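Side-chain contacts in putative aminopeptidase (Leishmania major, PDB 5NTH), which probably acts as a manganese-dependent M17 aminopeptidase that removes single residues from the N-terminal end of peptides: residues A[372-375]-A[381-384]; A[390-395]-A[468-473]; A[464-469]-A[488-493]; A[495-500]-A[506-511]. One frame throughout, in Å; residues are numbered along the deposited sequence.

Overall arrangement
All four contacts lie in the catalytic domain. Interaction 2 borders the active site and supplies Glu390, which bridges the two manganese ions that actinonin also binds. Interaction 1 is about 9 Å away between centres and touches it through Glu383 OE1, 2.6 Å from Ser472 OG. Interaction 3 also lies about 9 Å from interaction 2 between centres, and the two share Glu468 and Val469. They meet where Tyr470 OH lies 2.8 Å from Cys491 O. Interactions 3 and 4 both use helix 488-497, with centres about 12 Å apart. Phe495 of interaction 4 meets Arg392 and Tyr470 of interaction 2, and its CZ is 3.8 Å from Val382 CG2 of interaction 1.

Interaction 1: A[372-375]-A[381-384]; sequences DVVV and SVEV
Val374 and Val382 form the hydrogen-bonded pair at the heart of this contact. Val374 N donates to Val382 O over 2.9 Å. Val382 N returns a bond to Val374 O at 2.7 Å. A third backbone bond runs from Val384 N to Asp372 O at 3.0 Å. Weaker CA-H...O contacts lie between these rungs: Val373 CA is 3.3 Å from Val382 O, and Ser381 CA is 3.4 Å from Val374 O.

The apolar contact is on the face that carries Val374 and Val382. The two side chains lie alongside each other and point the same way. Val374 CG1 sits between the backbone N and the carbonyl carbon (chi1 69°), which brings it 3.7 Å from Val382 CB. The same methyl also meets Val384 CG2, at 4.2 Å. Phe495 and Ile393 continue this apolar surface beyond Val382 and Val384.

The other face carries Val373, Val375, Ser381 and Glu383. Val373 CG2 lies 4.2 Å from the aliphatic CG of Glu383. The Glu383 carboxylate bonds to Ser472 and makes a salt bridge with Arg478, while Ser381 OG bonds to Asp476 N. Pro223 and Tyr174 of a second subunit pack on Val373 and Val375.

The two strands run antiparallel at 156° and are joined by five residues. This is a beta hairpin, and strand 477-478 extends it in parallel to a small three-stranded sheet at the subunit interface.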
loop_
_atom_site.group_PDB
_atom_site.type_symbol
_atom_site.label_atom_id
_atom_site.label_comp_id
_atom_site.label_asym_id
_atom_site.label_seq_id
_atom_site.Cartn_x
_atom_site.Cartn_y
_atom_site.Cartn_z
ATOM N N ASP A 372 -16.630 19.623 -3.178
ATOM C CA ASP A 372 -16.998 21.050 -3.252
ATOM C C ASP A 372 -16.974 21.542 -4.692
ATOM O O ASP A 372 -16.223 21.055 -5.530
ATOM C CB ASP A 372 -16.071 21.940 -2.389
ATOM C CG ASP A 372 -16.498 22.001 -0.909
ATOM O OD1 ASP A 372 -17.456 21.290 -0.555
ATOM O OD2 ASP A 372 -15.878 22.744 -0.103
ATOM N N VAL A 373 -17.831 22.510 -4.959
ATOM C CA VAL A 373 -17.978 23.075 -6.284
ATOM C C VAL A 373 -17.685 24.531 -6.138
ATOM O O VAL A 373 -18.245 25.209 -5.294
ATOM C CB VAL A 373 -19.385 22.891 -6.835
ATOM C CG1 VAL A 373 -19.601 23.758 -8.079
ATOM C CG2 VAL A 373 -19.622 21.415 -7.142
ATOM N N VAL A 374 -16.798 25.012 -6.970
ATOM C CA VAL A 374 -16.261 26.312 -6.751
ATOM C C VAL A 374 -16.433 27.112 -8.039
ATOM O O VAL A 374 -16.307 26.576 -9.148
ATOM C CB VAL A 374 -14.812 26.191 -6.239
ATOM C CG1 VAL A 374 -13.873 25.677 -7.327
ATOM C CG2 VAL A 374 -14.352 27.529 -5.689
ATOM N N VAL A 375 -16.779 28.382 -7.878
ATOM C CA VAL A 375 -16.993 29.278 -8.996
ATOM C C VAL A 375 -15.808 30.205 -9.105
ATOM O O VAL A 375 -15.604 31.065 -8.283
ATOM C CB VAL A 375 -18.275 30.097 -8.843
ATOM C CG1 VAL A 375 -18.636 30.766 -10.177
ATOM C CG2 VAL A 375 -19.419 29.201 -8.398
ATOM N N SER A 381 -17.407 26.951 -13.497
ATOM C CA SER A 381 -17.602 26.217 -12.252
ATOM C C SER A 381 -16.689 24.990 -12.209
ATOM O O SER A 381 -16.518 24.311 -13.218
ATOM C CB SER A 381 -19.067 25.797 -12.115
ATOM O OG SER A 381 -19.428 24.889 -13.136
ATOM N N VAL A 382 -16.112 24.697 -11.051
ATOM C CA VAL A 382 -15.146 23.610 -10.966
ATOM C C VAL A 382 -15.528 22.626 -9.894
ATOM O O VAL A 382 -15.785 23.019 -8.760
ATOM C CB VAL A 382 -13.716 24.130 -10.685
ATOM C CG1 VAL A 382 -12.748 22.975 -10.482
ATOM C CG2 VAL A 382 -13.241 24.960 -11.850
ATOM N N GLU A 383 -15.534 21.346 -10.242
ATOM C CA GLU A 383 -15.815 20.304 -9.254
ATOM C C GLU A 383 -14.502 19.740 -8.704
ATOM O O GLU A 383 -13.783 19.028 -9.398
ATOM C CB GLU A 383 -16.654 19.166 -9.843
ATOM C CG GLU A 383 -17.284 18.307 -8.740
ATOM C CD GLU A 383 -17.944 17.028 -9.231
ATOM O OE1 GLU A 383 -17.800 16.717 -10.439
ATOM O OE2 GLU A 383 -18.592 16.327 -8.388
ATOM N N VAL A 384 -14.223 20.035 -7.450
ATOM C CA VAL A 384 -12.979 19.619 -6.822
ATOM C C VAL A 384 -13.011 18.147 -6.499
ATOM O O VAL A 384 -13.694 17.752 -5.599
ATOM C CB VAL A 384 -12.749 20.403 -5.518
ATOM C CG1 VAL A 384 -11.461 19.967 -4.839
ATOM C CG2 VAL A 384 -12.706 21.909 -5.800
#

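Interaction 2: A[390-395]-A[468-473]; sequences EGRIVL and EVYKSP. With MN (manganese (II) ion), chain C; MN (manganese (II) ion), chain D; BB2 (actinonin), chain E; BCT (bicarbonate ion), chain B.
Beside the two-manganese active site, Arg392 on the first turn of helix 391-404 reaches across to Tyr470 in the loop after helix 463-467. This pair alone joins the two segments. Arg392 NH2 and Tyr470 OH meet edge on, near the plane of each group, with the guanidinium and ring planes 57° apart. The pair is modelled as a hydrogen bond, but at 2.5 Å and an N-H...O angle of 116° it is too short and too bent for its geometry to be trusted. Tyr470 OH also bonds to the main-chain carbonyl of Cys491, which ties the hydroxyl to helix 488-497. A bend at chi3 (-135°) turns the guanidinium so that NH2 faces Tyr470 and NH1 the bicarbonate. Phe495 packs against both side chains.

Residues 390-393 end the cytosol aminopeptidase signature, which supplies metal ligands and most of the bicarbonate pocket. The bicarbonate lies at the edge of the Arg392 guanidinium, close to its plane. Arg392 N bonds to it and NH1 does so weakly, but its exact place is uncertain because it crowds its neighbours. In related M17 enzymes, a bicarbonate held by this arginine is thought to act as the general base.

Glu390 bridges the metals. Its OE2 binds the chain C manganese at 1.9 Å, with Lys298 and Asp321. Its OE1 binds the chain D manganese at 1.9 Å, with Asp388. Asp303 belongs to both sites. Actinonin O2 spans both ions, 1.9 Å from each manganese. Its O4 completes the hydroxamate chelate on the chain D manganese at 2.3 Å.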
loop_
_atom_site.group_PDB
_atom_site.type_symbol
_atom_site.label_atom_id
_atom_site.label_comp_id
_atom_site.label_asym_id
_atom_site.label_seq_id
_atom_site.Cartn_x
_atom_site.Cartn_y
_atom_site.Cartn_z
ATOM N N GLU A 390 -4.349 21.880 -6.170
ATOM C CA GLU A 390 -4.667 23.228 -5.751
ATOM C C GLU A 390 -4.002 24.312 -6.630
ATOM O O GLU A 390 -4.417 25.463 -6.626
ATOM C CB GLU A 390 -4.210 23.370 -4.293
ATOM C CG GLU A 390 -2.720 23.699 -4.059
ATOM C CD GLU A 390 -1.696 22.642 -4.521
ATOM O OE1 GLU A 390 -2.033 21.434 -4.636
ATOM O OE2 GLU A 390 -0.502 23.013 -4.756
ATOM N N GLY A 391 -2.932 23.940 -7.333
ATOM C CA GLY A 391 -2.157 24.878 -8.151
ATOM C C GLY A 391 -2.951 25.402 -9.323
ATOM O O GLY A 391 -3.118 26.602 -9.464
ATOM N N ARG A 392 -3.431 24.484 -10.160
ATOM C CA ARG A 392 -4.478 24.721 -11.156
ATOM C C ARG A 392 -5.484 25.795 -10.772
ATOM O O ARG A 392 -5.815 26.654 -11.577
ATOM C CB ARG A 392 -5.333 23.454 -11.246
ATOM C CG ARG A 392 -4.794 22.357 -12.111
ATOM C CD ARG A 392 -5.382 21.030 -11.731
ATOM N NE ARG A 392 -4.253 20.128 -11.696
ATOM C CZ ARG A 392 -4.028 19.100 -12.516
ATOM N NH1 ARG A 392 -2.897 18.404 -12.368
ATOM N NH2 ARG A 392 -4.915 18.723 -13.459
ATOM N N ILE A 393 -6.023 25.661 -9.555
ATOM C CA ILE A 393 -7.149 26.439 -9.131
ATOM C C ILE A 393 -6.776 27.854 -8.838
ATOM O O ILE A 393 -7.386 28.770 -9.346
ATOM C CB ILE A 393 -7.815 25.861 -7.899
ATOM C CG1 ILE A 393 -8.554 24.567 -8.285
ATOM C CG2 ILE A 393 -8.800 26.872 -7.340
ATOM C CD1 ILE A 393 -9.140 23.795 -7.123
ATOM N N VAL A 394 -5.800 28.045 -7.976
ATOM C CA VAL A 394 -5.399 29.401 -7.614
ATOM C C VAL A 394 -4.883 30.130 -8.850
ATOM O O VAL A 394 -5.071 31.325 -8.981
ATOM C CB VAL A 394 -4.295 29.424 -6.538
ATOM C CG1 VAL A 394 -4.676 28.599 -5.307
ATOM C CG2 VAL A 394 -2.973 28.938 -7.113
ATOM N N LEU A 395 -4.221 29.399 -9.740
ATOM C CA LEU A 395 -3.634 29.975 -10.931
ATOM C C LEU A 395 -4.705 30.363 -11.920
ATOM O O LEU A 395 -4.554 31.319 -12.663
ATOM C CB LEU A 395 -2.719 28.986 -11.624
ATOM C CG LEU A 395 -1.323 28.754 -11.097
ATOM C CD1 LEU A 395 -0.686 27.653 -11.931
ATOM C CD2 LEU A 395 -0.479 30.019 -11.132
ATOM N N GLU A 468 -11.828 16.116 -22.638
ATOM C CA GLU A 468 -12.619 14.910 -22.452
ATOM C C GLU A 468 -12.213 14.047 -21.270
ATOM O O GLU A 468 -12.842 13.041 -21.045
ATOM C CB GLU A 468 -12.711 14.062 -23.747
ATOM C CG GLU A 468 -11.493 13.192 -24.112
ATOM C CD GLU A 468 -11.749 12.232 -25.297
ATOM O OE1 GLU A 468 -12.668 11.383 -25.157
ATOM O OE2 GLU A 468 -11.032 12.308 -26.347
ATOM N N VAL A 469 -11.190 14.416 -20.515
ATOM C CA VAL A 469 -10.911 13.735 -19.246
ATOM C C VAL A 469 -11.237 14.582 -18.002
ATOM O O VAL A 469 -11.062 14.124 -16.893
ATOM C CB VAL A 469 -9.474 13.160 -19.180
ATOM C CG1 VAL A 469 -9.251 12.161 -20.305
ATOM C CG2 VAL A 469 -8.395 14.239 -19.193
ATOM N N TYR A 470 -11.752 15.786 -18.210
ATOM C CA TYR A 470 -12.163 16.721 -17.151
ATOM C C TYR A 470 -13.685 16.918 -17.030
ATOM O O TYR A 470 -14.142 17.817 -16.277
ATOM C CB TYR A 470 -11.574 18.102 -17.460
ATOM C CG TYR A 470 -10.237 18.376 -16.889
ATOM C CD1 TYR A 470 -10.064 18.513 -15.530
ATOM C CD2 TYR A 470 -9.158 18.575 -17.709
ATOM C CE1 TYR A 470 -8.820 18.778 -14.994
ATOM C CE2 TYR A 470 -7.912 18.863 -17.188
ATOM C CZ TYR A 470 -7.754 18.946 -15.819
ATOM O OH TYR A 470 -6.535 19.243 -15.282
ATOM N N LYS A 471 -14.455 16.133 -17.796
ATOM C CA LYS A 471 -15.909 16.207 -17.757
ATOM C C LYS A 471 -16.405 15.920 -16.328
ATOM O O LYS A 471 -15.958 14.962 -15.698
ATOM C CB LYS A 471 -16.509 15.197 -18.719
ATOM C CG LYS A 471 -16.286 15.483 -20.198
ATOM C CD LYS A 471 -16.914 14.380 -21.077
ATOM C CE LYS A 471 -17.617 14.898 -22.351
ATOM N NZ LYS A 471 -16.692 15.592 -23.310
ATOM N N SER A 472 -17.273 16.800 -15.836
ATOM C CA SER A 472 -18.007 16.633 -14.603
ATOM C C SER A 472 -19.506 16.513 -14.885
ATOM O O SER A 472 -19.994 17.187 -15.726
ATOM C CB SER A 472 -17.797 17.861 -13.734
ATOM O OG SER A 472 -18.635 17.830 -12.590
ATOM N N PRO A 473 -20.244 15.694 -14.133
ATOM C CA PRO A 473 -21.701 15.674 -14.230
ATOM C C PRO A 473 -22.465 16.916 -13.700
ATOM O O PRO A 473 -23.637 17.055 -13.997
ATOM C CB PRO A 473 -22.107 14.423 -13.404
ATOM C CG PRO A 473 -20.930 14.014 -12.592
ATOM C CD PRO A 473 -19.727 14.746 -13.126
HETATM MN MN MN C . 1.171 22.159 -5.093
HETATM MN MN MN D . -0.886 19.910 -4.484
HETATM C C5 BB2 E . 1.304 17.486 -7.332
HETATM C C3 BB2 E . 0.748 18.544 -6.427
HETATM O O4 BB2 E . 0.500 18.226 -5.298
HETATM N N1 BB2 E . 0.581 19.794 -6.838
HETATM O O2 BB2 E . 0.092 20.763 -5.933
HETATM C C6 BB2 E . 0.255 16.402 -7.549
HETATM C C12 BB2 E . 0.975 15.139 -7.898
HETATM O O13 BB2 E . 1.256 14.951 -9.050
HETATM C C7 BB2 E . -0.716 16.848 -8.650
HETATM C C8 BB2 E . -1.762 15.802 -9.025
HETATM C C9 BB2 E . -2.767 15.567 -7.907
HETATM C C10 BB2 E . -2.870 14.094 -7.554
HETATM C C11 BB2 E . -3.622 13.323 -8.624
HETATM N N14 BB2 E . 1.300 14.284 -6.937
HETATM C C15 BB2 E . 2.038 13.060 -7.231
HETATM C C16 BB2 E . 3.063 12.728 -6.121
HETATM C C18 BB2 E . 3.284 11.229 -5.867
HETATM C C17 BB2 E . 4.412 13.413 -6.417
HETATM C C19 BB2 E . 1.058 11.972 -7.599
HETATM O O20 BB2 E . 0.946 11.744 -8.786
HETATM N N21 BB2 E . 0.340 11.282 -6.684
HETATM C C22 BB2 E . -0.129 9.921 -6.977
HETATM C C23 BB2 E . -0.096 11.652 -5.328
HETATM C C24 BB2 E . -0.426 10.352 -4.594
HETATM C C25 BB2 E . -0.321 9.235 -5.614
HETATM C C26 BB2 E . -1.467 10.055 -7.721
HETATM O O27 BB2 E . -1.298 10.629 -9.026
HETATM C C BCT B . -2.032 21.041 -9.347
HETATM O O1 BCT B . -2.294 22.190 -8.989
HETATM O O2 BCT B . -2.444 20.556 -10.415
HETATM O O3 BCT B . -1.306 20.307 -8.528
#

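Interaction 3: A[464-469]-A[488-493]; sequences EYHEEV and GSSCGG
His466 and Cys491 bring the two backbones together, with their CA atoms 5.9 Å apart. His466 lies on the last turn of helix 463-467. Just beyond Glu467 the chain leaves the helix, and Val469 N bonds back to His466 O. The partner segment is the first part of helix 488-497.

The His466 side chain points at that helix. Its CG is anti to the carbonyl carbon (chi1 -43°), which swings the ring toward Ser490. One ring face lies over the backbone of Ser490, whose carbonyl carbon sits above it. The Ser490 CB is 3.6 Å from both CE1 and NE2 of His466. Cys491 SG approaches the same ring obliquely, 4.7 Å from its centroid and 50° off the normal. Its nearest ring atom is His466 ND1, at 3.9 Å. Val469 CG2 touches the sulfur too, at 4.0 Å, so Cys491 is contacted by two side chains from the other segment. The hydroxyl of Ser490 is held by Leu460 O.

Glu464 and Tyr465 hydrogen-bond to a third subunit, and Glu468 makes a salt bridge to Lys430 of that subunit. The Cys491 side chain is about 9 Å from actinonin. The end of helix 463-467 and the loop after it pack on the first turns of helix 488-497, with an imidazole laid over the Ser490 backbone and a cysteine sulfur beside it.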
loop_
_atom_site.group_PDB
_atom_site.type_symbol
_atom_site.label_atom_id
_atom_site.label_comp_id
_atom_site.label_asym_id
_atom_site.label_seq_id
_atom_site.Cartn_x
_atom_site.Cartn_y
_atom_site.Cartn_z
ATOM N N GLU A 464 -8.537 19.311 -27.069
ATOM C CA GLU A 464 -9.656 18.405 -27.382
ATOM C C GLU A 464 -9.564 17.090 -26.616
ATOM O O GLU A 464 -10.578 16.568 -26.180
ATOM C CB GLU A 464 -9.833 18.127 -28.868
ATOM C CG GLU A 464 -8.698 17.390 -29.589
ATOM C CD GLU A 464 -7.781 18.327 -30.344
ATOM O OE1 GLU A 464 -7.578 19.460 -29.863
ATOM O OE2 GLU A 464 -7.275 17.943 -31.419
ATOM N N TYR A 465 -8.359 16.586 -26.427
ATOM C CA TYR A 465 -8.155 15.367 -25.659
ATOM C C TYR A 465 -8.211 15.628 -24.167
ATOM O O TYR A 465 -8.757 14.793 -23.437
ATOM C CB TYR A 465 -6.850 14.685 -26.096
ATOM C CG TYR A 465 -6.954 13.906 -27.412
ATOM C CD1 TYR A 465 -8.135 13.891 -28.206
ATOM C CD2 TYR A 465 -5.876 13.180 -27.868
ATOM C CE1 TYR A 465 -8.212 13.140 -29.388
ATOM C CE2 TYR A 465 -5.936 12.456 -29.064
ATOM C CZ TYR A 465 -7.103 12.421 -29.820
ATOM O OH TYR A 465 -7.084 11.670 -30.973
ATOM N N HIS A 466 -7.715 16.788 -23.714
ATOM C CA HIS A 466 -7.787 17.144 -22.275
ATOM C C HIS A 466 -9.225 17.446 -21.849
ATOM O O HIS A 466 -9.639 17.059 -20.762
ATOM C CB HIS A 466 -6.872 18.318 -21.866
ATOM C CG HIS A 466 -5.509 18.261 -22.473
ATOM N ND1 HIS A 466 -4.788 17.090 -22.571
ATOM C CD2 HIS A 466 -4.753 19.213 -23.059
ATOM C CE1 HIS A 466 -3.651 17.324 -23.194
ATOM N NE2 HIS A 466 -3.606 18.602 -23.504
ATOM N N GLU A 467 -9.986 18.121 -22.702
ATOM C CA GLU A 467 -11.357 18.460 -22.389
ATOM C C GLU A 467 -12.109 17.231 -21.967
ATOM O O GLU A 467 -12.923 17.299 -21.047
ATOM C CB GLU A 467 -12.055 19.093 -23.585
ATOM C CG GLU A 467 -13.495 19.481 -23.273
ATOM C CD GLU A 467 -14.173 20.265 -24.392
ATOM O OE1 GLU A 467 -14.037 19.871 -25.584
ATOM O OE2 GLU A 467 -14.870 21.273 -24.075
ATOM N N GLU A 468 -11.828 16.116 -22.638
ATOM C CA GLU A 468 -12.619 14.910 -22.452
ATOM C C GLU A 468 -12.213 14.047 -21.270
ATOM O O GLU A 468 -12.842 13.041 -21.045
ATOM C CB GLU A 468 -12.711 14.062 -23.747
ATOM C CG GLU A 468 -11.493 13.192 -24.112
ATOM C CD GLU A 468 -11.749 12.232 -25.297
ATOM O OE1 GLU A 468 -12.668 11.383 -25.157
ATOM O OE2 GLU A 468 -11.032 12.308 -26.347
ATOM N N VAL A 469 -11.190 14.416 -20.515
ATOM C CA VAL A 469 -10.911 13.735 -19.246
ATOM C C VAL A 469 -11.237 14.582 -18.002
ATOM O O VAL A 469 -11.062 14.124 -16.893
ATOM C CB VAL A 469 -9.474 13.160 -19.180
ATOM C CG1 VAL A 469 -9.251 12.161 -20.305
ATOM C CG2 VAL A 469 -8.395 14.239 -19.193
ATOM N N GLY A 488 -0.352 14.145 -17.792
ATOM C CA GLY A 488 -0.656 14.836 -16.571
ATOM C C GLY A 488 -0.208 16.267 -16.503
ATOM O O GLY A 488 -0.935 17.092 -15.956
ATOM N N SER A 489 0.974 16.582 -17.035
ATOM C CA SER A 489 1.442 17.976 -17.023
ATOM C C SER A 489 0.639 18.846 -17.957
ATOM O O SER A 489 0.355 19.979 -17.595
ATOM C CB SER A 489 2.956 18.169 -17.291
ATOM O OG SER A 489 3.299 19.544 -17.040
ATOM N N SER A 490 0.268 18.343 -19.131
ATOM C CA SER A 490 -0.555 19.133 -20.050
ATOM C C SER A 490 -1.919 19.415 -19.444
ATOM O O SER A 490 -2.430 20.525 -19.548
ATOM C CB SER A 490 -0.761 18.429 -21.365
ATOM O OG SER A 490 0.366 17.657 -21.729
ATOM N N CYS A 491 -2.506 18.406 -18.811
ATOM C CA CYS A 491 -3.811 18.565 -18.184
ATOM C C CYS A 491 -3.771 19.706 -17.142
ATOM O O CYS A 491 -4.725 20.469 -16.987
ATOM C CB CYS A 491 -4.316 17.201 -17.598
ATOM S SG CYS A 491 -4.831 15.942 -18.846
ATOM N N GLY A 492 -2.640 19.845 -16.460
ATOM C CA GLY A 492 -2.478 20.925 -15.517
ATOM C C GLY A 492 -2.494 22.259 -16.205
ATOM O O GLY A 492 -3.125 23.191 -15.740
ATOM N N GLY A 493 -1.809 22.355 -17.330
ATOM C CA GLY A 493 -1.831 23.587 -18.115
ATOM C C GLY A 493 -3.185 23.929 -18.697
ATOM O O GLY A 493 -3.607 25.079 -18.661
#

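Interaction 4: A[495-500]-A[506-511]; sequences FVEQHL and GPFVHV
Phe508 is wedged against Val496, Glu497 and Leu500, and it makes most of the contact on the strand side. CB points toward the helical segment and meets Leu500 CD1 at 3.9 Å. CG is anti to the backbone N (chi1 170°), which sends the ring outward from the strand. CG also lies against Leu500 CD1. On one side of the ring, CD1 has Leu500 CD2 at 3.7 Å, and CE1 has the same methyl at 4.0 Å. On the other side, CD2 meets Glu497 CG at 3.9 Å and CE2 meets Glu497 CB, also at 3.9 Å. The CA of Glu497 lies over one ring face, offset toward the rim. At the tip, CZ reaches Val496 CG1 at 4.0 Å, and these two side chains cross at about a right angle.

Glu497 offers only its aliphatic part here; its carboxylate bonds to Tyr461 and Tyr435. Val496 CG2 also nears His510 CE1, at 4.4 Å, while His510 ND1 bonds to Asp415.

Residues 497-500 form a type I turn that leads off helix 488-497. Strand 508-512 runs between strands 412-417 and 432-436 in the large mixed sheet of the catalytic domain. Val399 of helix 391-404 packs on Val496 and Leu500, beside this helix-on-sheet layer.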
loop_
_atom_site.group_PDB
_atom_site.type_symbol
_atom_site.label_atom_id
_atom_site.label_comp_id
_atom_site.label_asym_id
_atom_site.label_seq_id
_atom_site.Cartn_x
_atom_site.Cartn_y
_atom_site.Cartn_z
ATOM N N PHE A 495 -6.136 23.112 -17.599
ATOM C CA PHE A 495 -7.036 23.592 -16.593
ATOM C C PHE A 495 -6.877 25.086 -16.523
ATOM O O PHE A 495 -7.836 25.786 -16.646
ATOM C CB PHE A 495 -6.764 22.985 -15.224
ATOM C CG PHE A 495 -7.717 23.464 -14.189
ATOM C CD1 PHE A 495 -7.497 24.669 -13.523
ATOM C CD2 PHE A 495 -8.887 22.766 -13.933
ATOM C CE1 PHE A 495 -8.410 25.145 -12.576
ATOM C CE2 PHE A 495 -9.792 23.233 -12.989
ATOM C CZ PHE A 495 -9.553 24.432 -12.314
ATOM N N VAL A 496 -5.648 25.561 -16.364
ATOM C CA VAL A 496 -5.374 27.002 -16.222
ATOM C C VAL A 496 -5.742 27.764 -17.484
ATOM O O VAL A 496 -6.257 28.865 -17.437
ATOM C CB VAL A 496 -3.894 27.301 -15.934
ATOM C CG1 VAL A 496 -3.729 28.756 -15.531
ATOM C CG2 VAL A 496 -3.351 26.423 -14.813
ATOM N N GLU A 497 -5.463 27.183 -18.625
ATOM C CA GLU A 497 -5.822 27.842 -19.860
ATOM C C GLU A 497 -7.310 28.222 -19.930
ATOM O O GLU A 497 -7.660 29.273 -20.476
ATOM C CB GLU A 497 -5.487 26.960 -21.038
ATOM C CG GLU A 497 -5.475 27.695 -22.354
ATOM C CD GLU A 497 -5.131 26.779 -23.501
ATOM O OE1 GLU A 497 -5.161 25.547 -23.298
ATOM O OE2 GLU A 497 -4.829 27.289 -24.613
ATOM N N GLN A 498 -8.191 27.407 -19.361
ATOM C CA GLN A 498 -9.611 27.685 -19.519
ATOM C C GLN A 498 -10.060 28.938 -18.816
ATOM O O GLN A 498 -11.152 29.392 -19.077
ATOM C CB GLN A 498 -10.461 26.532 -19.019
ATOM C CG GLN A 498 -10.154 25.175 -19.608
ATOM C CD GLN A 498 -9.881 25.230 -21.099
ATOM O OE1 GLN A 498 -8.722 25.175 -21.521
ATOM N NE2 GLN A 498 -10.924 25.365 -21.897
ATOM N N HIS A 499 -9.242 29.503 -17.932
ATOM C CA HIS A 499 -9.671 30.647 -17.119
ATOM C C HIS A 499 -9.151 31.962 -17.661
ATOM O O HIS A 499 -9.330 33.004 -17.039
ATOM C CB HIS A 499 -9.358 30.382 -15.629
ATOM C CG HIS A 499 -10.068 29.154 -15.126
ATOM N ND1 HIS A 499 -11.412 29.148 -14.818
ATOM C CD2 HIS A 499 -9.662 27.863 -15.035
ATOM C CE1 HIS A 499 -11.787 27.918 -14.510
ATOM N NE2 HIS A 499 -10.744 27.118 -14.638
ATOM N N LEU A 500 -8.545 31.913 -18.844
ATOM C CA LEU A 500 -8.073 33.125 -19.495
ATOM C C LEU A 500 -9.284 33.857 -20.001
ATOM O O LEU A 500 -10.086 33.285 -20.736
ATOM C CB LEU A 500 -7.163 32.853 -20.692
ATOM C CG LEU A 500 -5.954 31.957 -20.465
ATOM C CD1 LEU A 500 -5.419 31.466 -21.793
ATOM C CD2 LEU A 500 -4.876 32.666 -19.673
ATOM N N GLY A 506 -3.455 36.449 -27.494
ATOM C CA GLY A 506 -2.103 35.926 -27.804
ATOM C C GLY A 506 -1.689 34.680 -27.003
ATOM O O GLY A 506 -2.461 34.140 -26.230
ATOM N N PRO A 507 -0.444 34.222 -27.165
ATOM C CA PRO A 507 -0.038 32.953 -26.605
ATOM C C PRO A 507 -0.112 32.834 -25.083
ATOM O O PRO A 507 0.169 33.791 -24.340
ATOM C CB PRO A 507 1.430 32.851 -27.024
ATOM C CG PRO A 507 1.573 33.779 -28.153
ATOM C CD PRO A 507 0.702 34.917 -27.758
ATOM N N PHE A 508 -0.459 31.628 -24.651
ATOM C CA PHE A 508 -0.410 31.240 -23.257
ATOM C C PHE A 508 0.685 30.196 -23.139
ATOM O O PHE A 508 0.620 29.160 -23.825
ATOM C CB PHE A 508 -1.752 30.640 -22.879
ATOM C CG PHE A 508 -1.772 29.980 -21.540
ATOM C CD1 PHE A 508 -1.789 30.741 -20.386
ATOM C CD2 PHE A 508 -1.788 28.598 -21.441
ATOM C CE1 PHE A 508 -1.810 30.143 -19.151
ATOM C CE2 PHE A 508 -1.826 27.991 -20.210
ATOM C CZ PHE A 508 -1.840 28.767 -19.062
ATOM N N VAL A 509 1.686 30.485 -22.302
ATOM C CA VAL A 509 2.865 29.621 -22.130
ATOM C C VAL A 509 2.951 29.222 -20.698
ATOM O O VAL A 509 3.250 30.048 -19.842
ATOM C CB VAL A 509 4.188 30.325 -22.466
ATOM C CG1 VAL A 509 5.362 29.362 -22.399
ATOM C CG2 VAL A 509 4.103 30.917 -23.856
ATOM N N HIS A 510 2.710 27.936 -20.469
ATOM C CA HIS A 510 2.676 27.358 -19.142
ATOM C C HIS A 510 3.937 26.592 -18.887
ATOM O O HIS A 510 4.226 25.662 -19.623
ATOM C CB HIS A 510 1.507 26.428 -19.055
ATOM C CG HIS A 510 1.403 25.689 -17.761
ATOM N ND1 HIS A 510 0.798 26.222 -16.646
ATOM C CD2 HIS A 510 1.767 24.435 -17.425
ATOM C CE1 HIS A 510 0.820 25.340 -15.670
ATOM N NE2 HIS A 510 1.393 24.242 -16.120
ATOM N N VAL A 511 4.677 26.989 -17.850
ATOM C CA VAL A 511 5.917 26.309 -17.489
ATOM C C VAL A 511 5.765 25.553 -16.177
ATOM O O VAL A 511 5.600 26.131 -15.100
ATOM C CB VAL A 511 7.108 27.273 -17.397
ATOM C CG1 VAL A 511 8.396 26.486 -17.198
ATOM C CG2 VAL A 511 7.215 28.105 -18.654
#